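Local atomic coordinates of group 3 allergen SMIPP-S YvT004A06 (Sarcoptes scabiei type hominis, PDB entry 3H7T), a protein that belongs to the trypsin-like serine protease family as an inactivated paralogue from the scabies mite, probably without protease activity, and binds zinc ions. Residues 40-54 / 65-77. Residues are numbered along the deposited sequence; the frame is centred on the assembly and turned at random.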
ATOM      1  N   ALA A  40       5.604   0.884  -5.674  1.00 23.46           N
ATOM      2  CA  ALA A  40       6.576   0.656  -6.747  1.00 22.97           C
ATOM      3  C   ALA A  40       7.662  -0.354  -6.369  1.00 22.73           C
ATOM      4  O   ALA A  40       8.028  -1.191  -7.188  1.00 22.18           O
ATOM      5  CB  ALA A  40       7.194   1.955  -7.189  1.00 22.29           C
ATOM      6  N   GLN A  41       8.161  -0.266  -5.129  1.00 23.25           N
ATOM      7  CA  GLN A  41       9.186  -1.183  -4.604  1.00 25.19           C
ATOM      8  C   GLN A  41       8.834  -2.664  -4.769  1.00 26.67           C
ATOM      9  O   GLN A  41       9.704  -3.526  -4.662  1.00 28.59           O
ATOM     10  CB  GLN A  41       9.476  -0.891  -3.121  1.00 24.36           C
ATOM     11  CG  GLN A  41       8.356  -1.342  -2.162  1.00 20.78           C
ATOM     12  CD  GLN A  41       8.606  -0.915  -0.728  1.00 23.44           C
ATOM     13  OE1 GLN A  41       8.025   0.064  -0.261  1.00 19.19           O
ATOM     14  NE2 GLN A  41       9.492  -1.637  -0.023  1.00 15.69           N
ATOM     15  N   CYS A  42       7.558  -2.943  -5.002  1.00 27.65           N
ATOM     16  CA  CYS A  42       7.056  -4.305  -5.125  1.00 29.51           C
ATOM     17  C   CYS A  42       7.301  -4.899  -6.501  1.00 29.78           C
ATOM     18  O   CYS A  42       7.546  -6.096  -6.623  1.00 29.14           O
ATOM     19  CB  CYS A  42       5.550  -4.332  -4.849  1.00 29.85           C
ATOM     20  SG  CYS A  42       5.097  -3.736  -3.204  1.00 41.19           S
ATOM     21  N   VAL A  43       7.220  -4.064  -7.533  1.00 30.71           N
ATOM     22  CA  VAL A  43       7.105  -4.567  -8.904  1.00 31.94           C
ATOM     23  C   VAL A  43       8.021  -3.876  -9.921  1.00 33.11           C
ATOM     24  O   VAL A  43       7.996  -4.211 -11.108  1.00 33.13           O
ATOM     25  CB  VAL A  43       5.632  -4.511  -9.398  1.00 31.66           C
ATOM     26  CG1 VAL A  43       4.729  -5.437  -8.553  1.00 30.11           C
ATOM     27  CG2 VAL A  43       5.106  -3.068  -9.390  1.00 30.04           C
ATOM     28  N   ASP A  44       8.819  -2.919  -9.449  1.00 34.42           N
ATOM     29  CA  ASP A  44       9.766  -2.186 -10.292  1.00 35.16           C
ATOM     30  C   ASP A  44      10.713  -3.130 -11.034  1.00 35.40           C
ATOM     31  O   ASP A  44      11.464  -3.879 -10.413  1.00 34.79           O
ATOM     32  CB  ASP A  44      10.576  -1.201  -9.442  1.00 36.07           C
ATOM     33  CG  ASP A  44      11.490  -0.317 -10.272  1.00 38.62           C
ATOM     34  OD1 ASP A  44      11.153  -0.021 -11.437  1.00 39.10           O
ATOM     35  OD2 ASP A  44      12.545   0.097  -9.749  1.00 45.19           O
ATOM     36  N   GLY A  45      10.654  -3.083 -12.363  1.00 35.68           N
ATOM     37  CA  GLY A  45      11.521  -3.887 -13.224  1.00 36.07           C
ATOM     38  C   GLY A  45      11.103  -5.343 -13.345  1.00 36.36           C
ATOM     39  O   GLY A  45      11.887  -6.175 -13.795  1.00 36.59           O
ATOM     40  N   THR A  46       9.865  -5.644 -12.952  1.00 36.28           N
ATOM     41  CA  THR A  46       9.327  -7.000 -13.014  1.00 36.47           C
ATOM     42  C   THR A  46       8.314  -7.126 -14.147  1.00 36.35           C
ATOM     43  O   THR A  46       7.398  -6.305 -14.277  1.00 34.94           O
ATOM     44  CB  THR A  46       8.686  -7.423 -11.660  1.00 36.50           C
ATOM     45  OG1 THR A  46       9.687  -7.413 -10.635  1.00 37.45           O
ATOM     46  CG2 THR A  46       8.091  -8.824 -11.740  1.00 35.22           C
ATOM     47  N   LYS A  47       8.500  -8.161 -14.965  1.00 36.65           N
ATOM     48  CA  LYS A  47       7.591  -8.484 -16.065  1.00 37.02           C
ATOM     49  C   LYS A  47       6.198  -8.819 -15.536  1.00 36.95           C
ATOM     50  O   LYS A  47       6.078  -9.497 -14.515  1.00 37.24           O
ATOM     51  CB  LYS A  47       8.147  -9.653 -16.889  1.00 37.22           C
ATOM     52  CG  LYS A  47       9.325  -9.267 -17.781  1.00 40.96           C
ATOM     53  CD  LYS A  47       9.851 -10.453 -18.576  1.00 46.68           C
ATOM     54  CE  LYS A  47      10.850 -10.004 -19.638  1.00 46.80           C
ATOM     55  NZ  LYS A  47      11.341 -11.146 -20.462  1.00 48.02           N
ATOM     56  N   PRO A  48       5.142  -8.335 -16.223  1.00 37.04           N
ATOM     57  CA  PRO A  48       3.756  -8.517 -15.780  1.00 37.65           C
ATOM     58  C   PRO A  48       3.329  -9.979 -15.608  1.00 38.65           C
ATOM     59  O   PRO A  48       2.516 -10.278 -14.732  1.00 38.88           O
ATOM     60  CB  PRO A  48       2.939  -7.849 -16.890  1.00 38.04           C
ATOM     61  CG  PRO A  48       3.860  -6.873 -17.512  1.00 36.07           C
ATOM     62  CD  PRO A  48       5.221  -7.493 -17.432  1.00 37.09           C
ATOM     63  N   SER A  49       3.879 -10.876 -16.424  1.00 38.75           N
ATOM     64  CA  SER A  49       3.549 -12.302 -16.346  1.00 38.71           C
ATOM     65  C   SER A  49       4.024 -12.943 -15.038  1.00 38.53           C
ATOM     66  O   SER A  49       3.521 -13.992 -14.636  1.00 37.93           O
ATOM     67  CB  SER A  49       4.114 -13.060 -17.555  1.00 38.90           C
ATOM     68  OG  SER A  49       5.530 -13.011 -17.583  1.00 38.88           O
ATOM     69  N   ASP A  50       4.981 -12.295 -14.375  1.00 38.01           N
ATOM     70  CA  ASP A  50       5.486 -12.752 -13.086  1.00 37.03           C
ATOM     71  C   ASP A  50       4.668 -12.209 -11.907  1.00 35.60           C
ATOM     72  O   ASP A  50       5.020 -12.429 -10.749  1.00 35.40           O
ATOM     73  CB  ASP A  50       6.962 -12.369 -12.932  1.00 37.60           C
ATOM     74  CG  ASP A  50       7.890 -13.261 -13.747  1.00 40.82           C
ATOM     75  OD1 ASP A  50       7.413 -14.226 -14.381  1.00 46.47           O
ATOM     76  OD2 ASP A  50       9.110 -12.997 -13.746  1.00 42.82           O
ATOM     77  N   ILE A  51       3.576 -11.509 -12.207  1.00 34.25           N
ATOM     78  CA  ILE A  51       2.765 -10.868 -11.170  1.00 32.65           C
ATOM     79  C   ILE A  51       1.323 -11.379 -11.171  1.00 32.60           C
ATOM     80  O   ILE A  51       0.684 -11.466 -12.221  1.00 32.72           O
ATOM     81  CB  ILE A  51       2.804  -9.322 -11.298  1.00 32.34           C
ATOM     82  CG1 ILE A  51       4.239  -8.805 -11.111  1.00 29.32           C
ATOM     83  CG2 ILE A  51       1.857  -8.656 -10.285  1.00 29.34           C
ATOM     84  CD1 ILE A  51       4.450  -7.367 -11.588  1.00 25.00           C
ATOM     85  N   SER A  52       0.832 -11.719  -9.981  1.00 32.70           N
ATOM     86  CA  SER A  52      -0.539 -12.174  -9.784  1.00 33.09           C
ATOM     87  C   SER A  52      -1.263 -11.264  -8.791  1.00 32.58           C
ATOM     88  O   SER A  52      -0.664 -10.772  -7.833  1.00 32.17           O
ATOM     89  CB  SER A  52      -0.551 -13.619  -9.273  1.00 33.54           C
ATOM     90  OG  SER A  52      -1.872 -14.139  -9.246  1.00 38.80           O
ATOM     91  N   ILE A  53      -2.549 -11.041  -9.037  1.00 32.11           N
ATOM     92  CA  ILE A  53      -3.404 -10.283  -8.131  1.00 31.09           C
ATOM     93  C   ILE A  53      -4.397 -11.248  -7.490  1.00 31.10           C
ATOM     94  O   ILE A  53      -5.188 -11.888  -8.193  1.00 31.76           O
ATOM     95  CB  ILE A  53      -4.151  -9.130  -8.864  1.00 30.33           C
ATOM     96  CG1 ILE A  53      -3.162  -8.072  -9.358  1.00 32.28           C
ATOM     97  CG2 ILE A  53      -5.185  -8.473  -7.955  1.00 30.58           C
ATOM     98  CD1 ILE A  53      -2.679  -8.313 -10.789  1.00 39.62           C
ATOM     99  N   HIS A  54      -4.351 -11.340  -6.161  1.00 29.05           N
ATOM    100  CA  HIS A  54      -5.205 -12.254  -5.399  1.00 28.21           C
ATOM    101  C   HIS A  54      -6.269 -11.442  -4.673  1.00 27.69           C
ATOM    102  O   HIS A  54      -5.943 -10.600  -3.833  1.00 28.07           O
ATOM    103  CB  HIS A  54      -4.356 -13.086  -4.417  1.00 26.95           C
ATOM    104  CG  HIS A  54      -5.154 -14.011  -3.546  1.00 30.92           C
ATOM    105  ND1 HIS A  54      -5.773 -15.142  -4.030  1.00 33.80           N
ATOM    106  CD2 HIS A  54      -5.410 -13.983  -2.217  1.00 30.60           C
ATOM    107  CE1 HIS A  54      -6.388 -15.763  -3.039  1.00 34.65           C
ATOM    108  NE2 HIS A  54      -6.186 -15.076  -1.929  1.00 33.45           N
ATOM    109  N   THR A  65      -9.682 -15.502  -5.907  1.00 31.60           N
ATOM    110  CA  THR A  65      -9.484 -15.568  -7.335  1.00 31.85           C
ATOM    111  C   THR A  65      -8.145 -14.916  -7.617  1.00 32.02           C
ATOM    112  O   THR A  65      -7.778 -13.928  -6.974  1.00 32.42           O
ATOM    113  CB  THR A  65     -10.619 -14.835  -8.063  1.00 32.07           C
ATOM    114  OG1 THR A  65     -11.872 -15.227  -7.484  1.00 29.56           O
ATOM    115  CG2 THR A  65     -10.615 -15.158  -9.562  1.00 29.44           C
ATOM    116  N   SER A  66      -7.402 -15.499  -8.547  1.00 32.13           N
ATOM    117  CA  SER A  66      -6.128 -14.941  -8.969  1.00 32.87           C
ATOM    118  C   SER A  66      -6.223 -14.576 -10.437  1.00 32.83           C
ATOM    119  O   SER A  66      -6.831 -15.294 -11.229  1.00 33.04           O
ATOM    120  CB  SER A  66      -4.993 -15.930  -8.729  1.00 33.18           C
ATOM    121  OG  SER A  66      -4.897 -16.258  -7.349  1.00 38.98           O
ATOM    122  N   VAL A  67      -5.636 -13.438 -10.781  1.00 32.71           N
ATOM    123  CA  VAL A  67      -5.656 -12.929 -12.143  1.00 32.86           C
ATOM    124  C   VAL A  67      -4.267 -12.374 -12.440  1.00 33.13           C
ATOM    125  O   VAL A  67      -3.659 -11.701 -11.596  1.00 32.66           O
ATOM    126  CB  VAL A  67      -6.780 -11.865 -12.339  1.00 32.95           C
ATOM    127  CG1 VAL A  67      -6.579 -10.655 -11.421  1.00 30.82           C
ATOM    128  CG2 VAL A  67      -6.894 -11.434 -13.797  1.00 36.55           C
ATOM    129  N   MET A  68      -3.760 -12.688 -13.627  1.00 32.99           N
ATOM    130  CA  MET A  68      -2.428 -12.270 -14.037  1.00 33.73           C
ATOM    131  C   MET A  68      -2.404 -10.776 -14.354  1.00 33.17           C
ATOM    132  O   MET A  68      -3.421 -10.200 -14.750  1.00 32.03           O
ATOM    133  CB  MET A  68      -1.993 -13.075 -15.266  1.00 34.39           C
ATOM    134  CG  MET A  68      -0.582 -13.655 -15.192  1.00 40.86           C
ATOM    135  SD  MET A  68      -0.299 -14.684 -13.728  1.00 50.58           S
ATOM    136  CE  MET A  68       0.831 -15.921 -14.374  1.00 52.29           C
ATOM    137  N   ALA A  69      -1.245 -10.152 -14.166  1.00 33.65           N
ATOM    138  CA  ALA A  69      -1.046  -8.767 -14.594  1.00 33.86           C
ATOM    139  C   ALA A  69      -0.814  -8.715 -16.098  1.00 34.11           C
ATOM    140  O   ALA A  69      -0.224  -9.633 -16.673  1.00 34.07           O
ATOM    141  CB  ALA A  69       0.122  -8.149 -13.867  1.00 33.66           C
ATOM    142  N   LYS A  70      -1.284  -7.637 -16.720  1.00 34.05           N
ATOM    143  CA  LYS A  70      -1.061  -7.386 -18.140  1.00 34.44           C
ATOM    144  C   LYS A  70       0.004  -6.308 -18.338  1.00 33.99           C
ATOM    145  O   LYS A  70       0.970  -6.517 -19.071  1.00 34.33           O
ATOM    146  CB  LYS A  70      -2.371  -6.977 -18.818  1.00 35.28           C
ATOM    147  CG  LYS A  70      -2.279  -6.809 -20.329  1.00 36.92           C
ATOM    148  CD  LYS A  70      -3.657  -6.847 -20.977  1.00 42.09           C
ATOM    149  CE  LYS A  70      -4.439  -5.569 -20.721  1.00 44.72           C
ATOM    150  NZ  LYS A  70      -5.809  -5.643 -21.299  1.00 48.87           N
ATOM    151  N   LYS A  71      -0.186  -5.158 -17.691  1.00 33.25           N
ATOM    152  CA  LYS A  71       0.749  -4.037 -17.780  1.00 33.21           C
ATOM    153  C   LYS A  71       1.054  -3.452 -16.398  1.00 33.08           C
ATOM    154  O   LYS A  71       0.205  -3.463 -15.504  1.00 32.65           O
ATOM    155  CB  LYS A  71       0.187  -2.933 -18.684  1.00 33.71           C
ATOM    156  CG  LYS A  71      -0.054  -3.350 -20.132  1.00 34.17           C
ATOM    157  CD  LYS A  71      -1.017  -2.392 -20.803  1.00 36.23           C
ATOM    158  CE  LYS A  71      -1.626  -2.982 -22.067  1.00 39.90           C
ATOM    159  NZ  LYS A  71      -2.719  -2.117 -22.599  1.00 39.90           N
ATOM    160  N   ILE A  72       2.273  -2.939 -16.247  1.00 32.80           N
ATOM    161  CA  ILE A  72       2.723  -2.301 -15.019  1.00 32.08           C
ATOM    162  C   ILE A  72       3.078  -0.844 -15.326  1.00 31.42           C
ATOM    163  O   ILE A  72       3.868  -0.573 -16.231  1.00 32.05           O
ATOM    164  CB  ILE A  72       3.974  -3.003 -14.425  1.00 31.77           C
ATOM    165  CG1 ILE A  72       3.747  -4.516 -14.218  1.00 34.28           C
ATOM    166  CG2 ILE A  72       4.430  -2.320 -13.130  1.00 31.43           C
ATOM    167  CD1 ILE A  72       2.527  -4.888 -13.385  1.00 34.46           C
ATOM    168  N   TYR A  73       2.505   0.081 -14.565  1.00 30.12           N
ATOM    169  CA  TYR A  73       2.779   1.507 -14.746  1.00 29.91           C
ATOM    170  C   TYR A  73       3.536   2.047 -13.552  1.00 29.79           C
ATOM    171  O   TYR A  73       3.040   2.004 -12.424  1.00 29.60           O
ATOM    172  CB  TYR A  73       1.478   2.285 -14.948  1.00 28.96           C
ATOM    173  CG  TYR A  73       0.676   1.784 -16.118  1.00 31.06           C
ATOM    174  CD1 TYR A  73       0.792   2.383 -17.375  1.00 28.87           C
ATOM    175  CD2 TYR A  73      -0.189   0.697 -15.979  1.00 28.01           C
ATOM    176  CE1 TYR A  73       0.059   1.916 -18.459  1.00 29.66           C
ATOM    177  CE2 TYR A  73      -0.924   0.226 -17.055  1.00 30.62           C
ATOM    178  CZ  TYR A  73      -0.797   0.841 -18.291  1.00 33.36           C
ATOM    179  OH  TYR A  73      -1.522   0.370 -19.360  1.00 35.60           O
ATOM    180  N   ILE A  74       4.750   2.526 -13.817  1.00 29.54           N
ATOM    181  CA  ILE A  74       5.604   3.167 -12.823  1.00 29.96           C
ATOM    182  C   ILE A  74       5.852   4.605 -13.292  1.00 29.75           C
ATOM    183  O   ILE A  74       6.167   4.831 -14.463  1.00 29.03           O
ATOM    184  CB  ILE A  74       6.972   2.447 -12.702  1.00 30.43           C
ATOM    185  CG1 ILE A  74       6.805   0.920 -12.579  1.00 33.78           C
ATOM    186  CG2 ILE A  74       7.812   3.050 -11.573  1.00 29.89           C
ATOM    187  CD1 ILE A  74       6.896   0.351 -11.163  1.00 32.89           C
ATOM    188  N   VAL A  75       5.704   5.570 -12.387  1.00 28.94           N
ATOM    189  CA  VAL A  75       5.933   6.983 -12.730  1.00 28.04           C
ATOM    190  C   VAL A  75       7.070   7.594 -11.906  1.00 27.77           C
ATOM    191  O   VAL A  75       6.841   8.208 -10.860  1.00 29.02           O
ATOM    192  CB  VAL A  75       4.638   7.838 -12.606  1.00 27.97           C
ATOM    193  CG1 VAL A  75       4.847   9.244 -13.200  1.00 24.95           C
ATOM    194  CG2 VAL A  75       3.464   7.145 -13.284  1.00 27.01           C
ATOM    195  N   ARG A  76       8.296   7.405 -12.395  1.00 27.04           N
ATOM    196  CA  ARG A  76       9.514   8.002 -11.821  1.00 25.70           C
ATOM    197  C   ARG A  76       9.857   7.532 -10.397  1.00 24.98           C
ATOM    198  O   ARG A  76      10.313   8.320  -9.560  1.00 23.65           O
ATOM    199  CB  ARG A  76       9.481   9.541 -11.919  1.00 26.11           C
ATOM    200  CG  ARG A  76       9.231  10.081 -13.345  1.00 24.35           C
ATOM    201  CD  ARG A  76      10.299   9.579 -14.327  1.00 21.51           C
ATOM    202  NE  ARG A  76      11.644   9.977 -13.908  1.00 25.36           N
ATOM    203  CZ  ARG A  76      12.769   9.412 -14.339  1.00 29.92           C
ATOM    204  NH1 ARG A  76      13.943   9.847 -13.893  1.00 29.44           N
ATOM    205  NH2 ARG A  76      12.727   8.413 -15.214  1.00 33.06           N
ATOM    206  N   TYR A  77       9.660   6.243 -10.122  1.00 25.11           N
ATOM    207  CA  TYR A  77      10.091   5.696  -8.836  1.00 24.97           C
ATOM    208  C   TYR A  77      11.591   5.902  -8.651  1.00 24.87           C
ATOM    209  O   TYR A  77      12.374   5.576  -9.543  1.00 24.93           O
ATOM    210  CB  TYR A  77       9.755   4.207  -8.724  1.00 25.28           C
ATOM    211  CG  TYR A  77      10.250   3.561  -7.447  1.00 25.19           C
ATOM    212  CD1 TYR A  77       9.975   4.126  -6.196  1.00 23.55           C
ATOM    213  CD2 TYR A  77      10.960   2.360  -7.485  1.00 27.55           C
ATOM    214  CE1 TYR A  77      10.418   3.520  -5.021  1.00 24.30           C
ATOM    215  CE2 TYR A  77      11.409   1.745  -6.312  1.00 28.31           C
ATOM    216  CZ  TYR A  77      11.134   2.331  -5.094  1.00 24.64           C
ATOM    217  OH  TYR A  77      11.574   1.737  -3.949  1.00 24.98           O
TER
HETATM  218  O   HOH W   1      12.901   3.160 -11.061  1.00 47.60           O
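Ile53 and Val67 bond to each other twice through their backbones, Ile53 N giving to Val67 O (2.9 Å, 167° at the hydrogen) and Val67 N to Ile53 O. Two residues further along each chain, Ala69 N gives to Ile51 O at 3.0 Å. Ser52 faces Met68 and His54 faces Ser66 in non-hydrogen-bonded pairs, while Ser66 CA adds a CA-H...O contact to Ile53 O. Beyond Ala69 the partner is no longer a strand: Pro48, at the start of a 3-10 turn, lays its ring edge CB-CG over Lys70 O and sets CB 4.1 Å from Ala69 CB. Lys70 and Lys71 form a classic beta bulge opposite Glu90.

Inward of this, Ile51 and Ile72 meet tip to tip, CD1 to CD1 at 3.6 Å; each sends CG1 anti to its own carbonyl carbon, and Ile89 of strand 87-91 lies against Ile72. Val43 CG2 touches Ile72 CG2, and Ile74 CD1 rests by Asp44 CA. At the far end Ala40 CB sits over one face of the Tyr77 ring in a CH-pi contact, 3.8 Å from the centroid. Asp44 OD2 comes to the edge of that ring, its carboxylate turned 89° to it; a water donates to Tyr77 O and, weakly, to Asp44 OD2, and Asp44 OD1 is bonded to Gln235. The hairpin 51-55/65-74, with the short helix 40-43 packed on its continuation, belongs to the six-stranded antiparallel barrel of the chymotrypsin-like fold, where strand 65-74 lies between strands 51-55 and 87-91.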